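Local coordinates for protein catalase (Pseudomonas syringae, PDB 1M7S) that decomposes hydrogen peroxide into water and oxygen with a heme cofactor, protecting the cell from peroxide damage, at residues G416-Y419 with R420-A424; P458-G461 with T462-E466. All blocks are in the same frame, centred on the assembly; numbering follows the deposited sequence.

Interaction 1: residues G416-Y419 with R420-A424. Unlike the reference sequence in segment 416-419: Tyr419 (reference Phe).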
ATOM      1  N   GLY A 416      16.506 -39.211 -19.431  1.00 10.76           N
ATOM      2  CA  GLY A 416      17.078 -40.019 -20.533  1.00 11.10           C
ATOM      3  C   GLY A 416      15.986 -40.476 -21.503  1.00 11.23           C
ATOM      4  O   GLY A 416      16.171 -40.457 -22.747  1.00 12.44           O
ATOM      5  N   ASP A 417      14.856 -40.943 -21.009  1.00 11.22           N
ATOM      6  CA  ASP A 417      13.713 -41.325 -21.825  1.00 13.25           C
ATOM      7  C   ASP A 417      13.336 -40.208 -22.770  1.00 12.16           C
ATOM      8  O   ASP A 417      13.205 -40.371 -23.969  1.00 12.24           O
ATOM      9  CB  ASP A 417      12.511 -41.730 -20.959  1.00 15.97           C
ATOM     10  CG  ASP A 417      12.779 -43.059 -20.295  1.00 20.20           C
ATOM     11  OD1 ASP A 417      13.657 -43.801 -20.757  1.00 20.44           O
ATOM     12  OD2 ASP A 417      12.128 -43.387 -19.275  1.00 24.15           O
ATOM     13  N   LEU A 418      13.189 -38.984 -22.223  1.00 12.89           N
ATOM     14  CA  LEU A 418      12.885 -37.795 -23.009  1.00 12.05           C
ATOM     15  C   LEU A 418      13.903 -37.485 -24.082  1.00 12.03           C
ATOM     16  O   LEU A 418      13.517 -37.344 -25.283  1.00 12.46           O
ATOM     17  CB  LEU A 418      12.703 -36.634 -22.011  1.00 12.22           C
ATOM     18  CG  LEU A 418      12.196 -35.315 -22.538  1.00 13.52           C
ATOM     19  CD1 LEU A 418      10.815 -35.523 -23.166  1.00 12.41           C
ATOM     20  CD2 LEU A 418      12.059 -34.327 -21.358  1.00 13.99           C
ATOM     21  N   TYR A 419      15.189 -37.495 -23.747  1.00 10.48           N
ATOM     22  CA  TYR A 419      16.282 -37.277 -24.675  1.00 11.35           C
ATOM     23  C   TYR A 419      16.228 -38.273 -25.829  1.00 14.98           C
ATOM     24  O   TYR A 419      16.232 -37.882 -27.007  1.00 15.90           O
ATOM     25  CB  TYR A 419      17.678 -37.475 -23.999  1.00 10.69           C
ATOM     26  CG  TYR A 419      18.827 -37.200 -24.941  1.00 11.89           C
ATOM     27  CD1 TYR A 419      19.228 -35.949 -25.317  1.00 10.66           C
ATOM     28  CD2 TYR A 419      19.502 -38.290 -25.534  1.00 11.42           C
ATOM     29  CE1 TYR A 419      20.245 -35.703 -26.219  1.00 12.07           C
ATOM     30  CE2 TYR A 419      20.519 -38.077 -26.426  1.00 12.19           C
ATOM     31  CZ  TYR A 419      20.892 -36.803 -26.767  1.00 14.19           C
ATOM     32  OH  TYR A 419      21.925 -36.611 -27.680  1.00 15.67           O
ATOM     33  N   ARG A 420      16.063 -39.550 -25.511  1.00 17.12           N
ATOM     34  CA  ARG A 420      16.007 -40.599 -26.513  1.00 17.08           C
ATOM     35  C   ARG A 420      14.775 -40.553 -27.402  1.00 18.03           C
ATOM     36  O   ARG A 420      14.817 -41.126 -28.521  1.00 17.06           O
ATOM     37  CB  ARG A 420      16.083 -41.996 -25.877  1.00 17.63           C
ATOM     38  CG  ARG A 420      17.499 -42.300 -25.387  1.00 19.77           C
ATOM     39  CD  ARG A 420      17.572 -43.720 -24.851  1.00 20.02           C
ATOM     40  NE  ARG A 420      17.101 -43.796 -23.506  1.00 22.60           N
ATOM     41  CZ  ARG A 420      17.622 -43.408 -22.367  1.00 22.23           C
ATOM     42  NH1 ARG A 420      18.821 -42.824 -22.249  1.00 21.78           N
ATOM     43  NH2 ARG A 420      16.905 -43.639 -21.279  1.00 22.77           N
ATOM     44  N   SER A 421      13.703 -39.931 -26.958  1.00 16.06           N
ATOM     45  CA  SER A 421      12.500 -39.754 -27.739  1.00 15.63           C
ATOM     46  C   SER A 421      12.619 -38.636 -28.788  1.00 17.17           C
ATOM     47  O   SER A 421      11.804 -38.504 -29.700  1.00 16.02           O
ATOM     48  CB  SER A 421      11.332 -39.444 -26.777  1.00 15.83           C
ATOM     49  OG  SER A 421      11.307 -38.078 -26.384  1.00 15.23           O
ATOM     50  N   TYR A 422      13.628 -37.760 -28.663  1.00 15.29           N
ATOM     51  CA  TYR A 422      13.780 -36.641 -29.570  1.00 16.30           C
ATOM     52  C   TYR A 422      14.369 -37.029 -30.927  1.00 15.82           C
ATOM     53  O   TYR A 422      15.136 -37.995 -31.025  1.00 14.49           O
ATOM     54  CB  TYR A 422      14.718 -35.608 -28.943  1.00 16.39           C
ATOM     55  CG  TYR A 422      14.114 -34.772 -27.840  1.00 15.27           C
ATOM     56  CD1 TYR A 422      14.962 -34.286 -26.853  1.00 16.96           C
ATOM     57  CD2 TYR A 422      12.765 -34.509 -27.757  1.00 15.59           C
ATOM     58  CE1 TYR A 422      14.432 -33.517 -25.814  1.00 16.97           C
ATOM     59  CE2 TYR A 422      12.238 -33.731 -26.736  1.00 19.84           C
ATOM     60  CZ  TYR A 422      13.110 -33.239 -25.768  1.00 17.81           C
ATOM     61  OH  TYR A 422      12.581 -32.472 -24.752  1.00 20.32           O
ATOM     62  N   SER A 423      13.949 -36.255 -31.944  1.00 15.38           N
ATOM     63  CA  SER A 423      14.527 -36.534 -33.267  1.00 14.86           C
ATOM     64  C   SER A 423      15.996 -36.124 -33.270  1.00 16.95           C
ATOM     65  O   SER A 423      16.450 -35.384 -32.405  1.00 13.35           O
ATOM     66  CB  SER A 423      13.772 -35.761 -34.350  1.00 15.73           C
ATOM     67  OG  SER A 423      14.113 -34.378 -34.268  1.00 16.14           O
ATOM     68  N   ALA A 424      16.765 -36.534 -34.306  1.00 15.53           N
ATOM     69  CA  ALA A 424      18.136 -36.099 -34.455  1.00 16.67           C
ATOM     70  C   ALA A 424      18.228 -34.566 -34.464  1.00 16.27           C
ATOM     71  O   ALA A 424      19.135 -33.950 -33.893  1.00 15.67           O
ATOM     72  CB  ALA A 424      18.717 -36.581 -35.803  1.00 17.24           C
TER
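Leu418 O receives the hydroxyl of Ser421 three residues on, 2.6 Å from Ser421 OG, in the carbonyl plane and on a lone pair. With chi1 81° Ser421 OG lies between its backbone N and carbonyl carbon, and from there it meets Leu418 O. The same carbonyl oxygen lies over one face of the Tyr422 ring, 3.6 Å above its plane and over its centre. The Leu418 side chain reaches the far end of that ring, bringing Leu418 CG within 3.6 Å of Tyr422 OH. Both side chains also touch Leu174 of helix 169-176.

Near the start of the segment, the guanidinium of Arg420 has Gly416 O over one face, 3.3 Å above its plane and over its centre, while Arg420 N donates to that same oxygen at 2.9 Å. A bend at chi3 brings the group back along the helix to Asp417, giving a long salt bridge of 3.3 Å from Arg420 NH2 to Asp417 OD1; the two planes stand 88° apart, so it is no flat two-pronged pairing.

The segment runs from helix 413-421 into the turn before helix 424-438, in the C-terminal helical domain of catalases. Tyr422 N donates to Tyr419 O (3.1 Å, N-H...O 156°), an i to i+3 bond, after which Ser423 serves as N-cap of helix 424-438 and its backbone N donates to Glu426 OE1. Further out, Arg420 NH1 makes a salt bridge with Asp457 and a hydrogen bond to Glu456 O, and Lys427 forms a cation-pi contact with the Tyr419 ring.

Interaction 2: residues P458-G461 with T462-E466. Unlike the reference sequence in segment 458-461: Pro458 (reference Arg), Asn459 (reference His).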
ATOM      1  N   PRO A 458      24.354 -41.119 -21.961  1.00 15.66           N
ATOM      2  CA  PRO A 458      25.755 -40.875 -22.226  1.00 16.23           C
ATOM      3  C   PRO A 458      26.003 -40.000 -23.444  1.00 14.34           C
ATOM      4  O   PRO A 458      26.931 -39.166 -23.470  1.00 15.04           O
ATOM      5  CB  PRO A 458      26.460 -42.246 -22.404  1.00 18.38           C
ATOM      6  CG  PRO A 458      25.348 -43.229 -22.247  1.00 19.77           C
ATOM      7  CD  PRO A 458      24.050 -42.565 -21.825  1.00 17.16           C
ATOM      8  N   ASN A 459      25.148 -40.094 -24.449  1.00 13.48           N
ATOM      9  CA  ASN A 459      25.301 -39.287 -25.666  1.00 13.21           C
ATOM     10  C   ASN A 459      24.954 -37.832 -25.339  1.00 13.12           C
ATOM     11  O   ASN A 459      25.619 -36.896 -25.799  1.00 14.96           O
ATOM     12  CB  ASN A 459      24.364 -39.763 -26.763  1.00 13.59           C
ATOM     13  CG  ASN A 459      24.496 -39.079 -28.098  1.00 15.68           C
ATOM     14  OD1 ASN A 459      23.487 -38.667 -28.712  1.00 18.52           O
ATOM     15  ND2 ASN A 459      25.707 -38.936 -28.634  1.00 14.14           N
ATOM     16  N   TYR A 460      23.840 -37.716 -24.625  1.00 11.80           N
ATOM     17  CA  TYR A 460      23.421 -36.332 -24.218  1.00 10.82           C
ATOM     18  C   TYR A 460      24.561 -35.650 -23.502  1.00 11.80           C
ATOM     19  O   TYR A 460      24.944 -34.546 -23.891  1.00 12.77           O
ATOM     20  CB  TYR A 460      22.225 -36.554 -23.313  1.00  8.88           C
ATOM     21  CG  TYR A 460      21.462 -35.327 -22.830  1.00  9.75           C
ATOM     22  CD1 TYR A 460      21.612 -34.067 -23.354  1.00  9.19           C
ATOM     23  CD2 TYR A 460      20.505 -35.558 -21.843  1.00  8.45           C
ATOM     24  CE1 TYR A 460      20.896 -33.005 -22.835  1.00 10.13           C
ATOM     25  CE2 TYR A 460      19.732 -34.482 -21.362  1.00 10.19           C
ATOM     26  CZ  TYR A 460      19.960 -33.239 -21.850  1.00  7.20           C
ATOM     27  OH  TYR A 460      19.253 -32.127 -21.377  1.00  7.14           O
ATOM     28  N   GLY A 461      25.043 -36.246 -22.413  1.00 11.73           N
ATOM     29  CA  GLY A 461      26.115 -35.680 -21.621  1.00 12.14           C
ATOM     30  C   GLY A 461      27.430 -35.457 -22.377  1.00 15.60           C
ATOM     31  O   GLY A 461      28.063 -34.405 -22.268  1.00 12.36           O
ATOM     32  N   THR A 462      27.826 -36.397 -23.236  1.00 15.52           N
ATOM     33  CA  THR A 462      29.040 -36.192 -24.038  1.00 15.71           C
ATOM     34  C   THR A 462      28.908 -35.014 -24.988  1.00 13.35           C
ATOM     35  O   THR A 462      29.841 -34.238 -25.171  1.00 13.17           O
ATOM     36  CB  THR A 462      29.350 -37.467 -24.855  1.00 16.00           C
ATOM     37  OG1 THR A 462      29.608 -38.501 -23.908  1.00 15.85           O
ATOM     38  CG2 THR A 462      30.525 -37.235 -25.806  1.00 15.27           C
ATOM     39  N   ARG A 463      27.767 -34.847 -25.659  1.00 13.17           N
ATOM     40  CA  ARG A 463      27.649 -33.769 -26.646  1.00 11.32           C
ATOM     41  C   ARG A 463      27.536 -32.442 -25.920  1.00 11.79           C
ATOM     42  O   ARG A 463      28.115 -31.472 -26.399  1.00 12.12           O
ATOM     43  CB  ARG A 463      26.444 -34.008 -27.546  1.00 12.10           C
ATOM     44  CG  ARG A 463      26.570 -35.305 -28.386  1.00 12.07           C
ATOM     45  CD  ARG A 463      25.258 -35.535 -29.157  1.00 12.75           C
ATOM     46  NE  ARG A 463      25.067 -34.568 -30.214  1.00 14.20           N
ATOM     47  CZ  ARG A 463      24.054 -34.444 -31.071  1.00 15.91           C
ATOM     48  NH1 ARG A 463      23.029 -35.296 -31.030  1.00 16.78           N
ATOM     49  NH2 ARG A 463      24.060 -33.474 -31.987  1.00 16.06           N
ATOM     50  N   VAL A 464      26.717 -32.371 -24.866  1.00 11.24           N
ATOM     51  CA  VAL A 464      26.656 -31.049 -24.185  1.00 10.36           C
ATOM     52  C   VAL A 464      28.017 -30.731 -23.567  1.00 10.56           C
ATOM     53  O   VAL A 464      28.419 -29.585 -23.628  1.00 12.67           O
ATOM     54  CB  VAL A 464      25.611 -31.033 -23.073  1.00  9.55           C
ATOM     55  CG1 VAL A 464      25.558 -29.679 -22.391  1.00 10.01           C
ATOM     56  CG2 VAL A 464      24.278 -31.388 -23.742  1.00  8.43           C
ATOM     57  N   ALA A 465      28.739 -31.730 -23.054  1.00 12.44           N
ATOM     58  CA  ALA A 465      30.098 -31.491 -22.547  1.00  9.69           C
ATOM     59  C   ALA A 465      31.040 -30.897 -23.597  1.00 12.13           C
ATOM     60  O   ALA A 465      31.935 -30.111 -23.241  1.00 13.97           O
ATOM     61  CB  ALA A 465      30.683 -32.795 -22.034  1.00 11.35           C
ATOM     62  N   GLU A 466      30.967 -31.295 -24.860  1.00 13.89           N
ATOM     63  CA  GLU A 466      31.816 -30.732 -25.898  1.00 15.11           C
ATOM     64  C   GLU A 466      31.466 -29.252 -26.144  1.00 16.71           C
ATOM     65  O   GLU A 466      32.329 -28.383 -26.208  1.00 16.09           O
ATOM     66  CB  GLU A 466      31.674 -31.489 -27.211  1.00 16.32           C
TER
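Arg463 presents the edge of its guanidinium to Asn459, whose OD1 lies near the plane but 4.1 Å from Arg463 NH1. The amide and guanidinium planes are inclined by 38°, and the actual touching is done by the aliphatic stem: Arg463 CD comes 3.5 Å from Asn459 ND2. On the Tyr460 ring, Val464 CG2 approaches obliquely, 3.8 Å from Tyr460 CD1, with the two side chains side by side. Tyr419 of helix 413-421 stacks on the same ring.

The segment is the first turns of helix 458-467, in the C-terminal helical domain. Pro458 O takes two donors, Thr462 N at 2.9 Å and Thr462 OG1 at 2.8 Å, arriving from opposite faces of its plane; Thr462 OG1 is placed for this by standing anti to its own carbonyl carbon (chi1 -63°). Val464 N closes the straightest of the turns, 173° at the hydrogen to Tyr460 O.

The polar ends find partners on neighbouring helices: that of Asn459 OD1 is Tyr419 OH, Arg463 NH2 bonds Thr428 OG1, and Tyr460 OH bonds Thr173 OG1. Within the turn, then, Asn459 and Arg463 pack mainly by carbon and amide contact, while Asn459 OD1 and Arg463 NH2 find their hydrogen-bond partners on helices 413-421 and 424-438.

Interactions 1 and 2 sit on separate helices, 413-421 and 458-467, yet they meet directly, their centres lying about 13 Å apart. Tyr419 is the bridge: its OH lies 2.8 Å from Asn459 OD1, a probable hydrogen bond, while Tyr419 CD1 comes to 3.4 Å from Tyr460 CG. Tyr419 OH also packs 3.8 Å from Arg463 NH1. Asp457, just before helix 458-467, also joins the two: OD1 pairs with Arg420 NH1, and OD2 accepts from the backbone N of Asn459 and of Tyr460. Helix 424-438 lies against both. Neither contact reaches the heme or the annotated active-site residues; both belong to the helical packing of the C-terminal region.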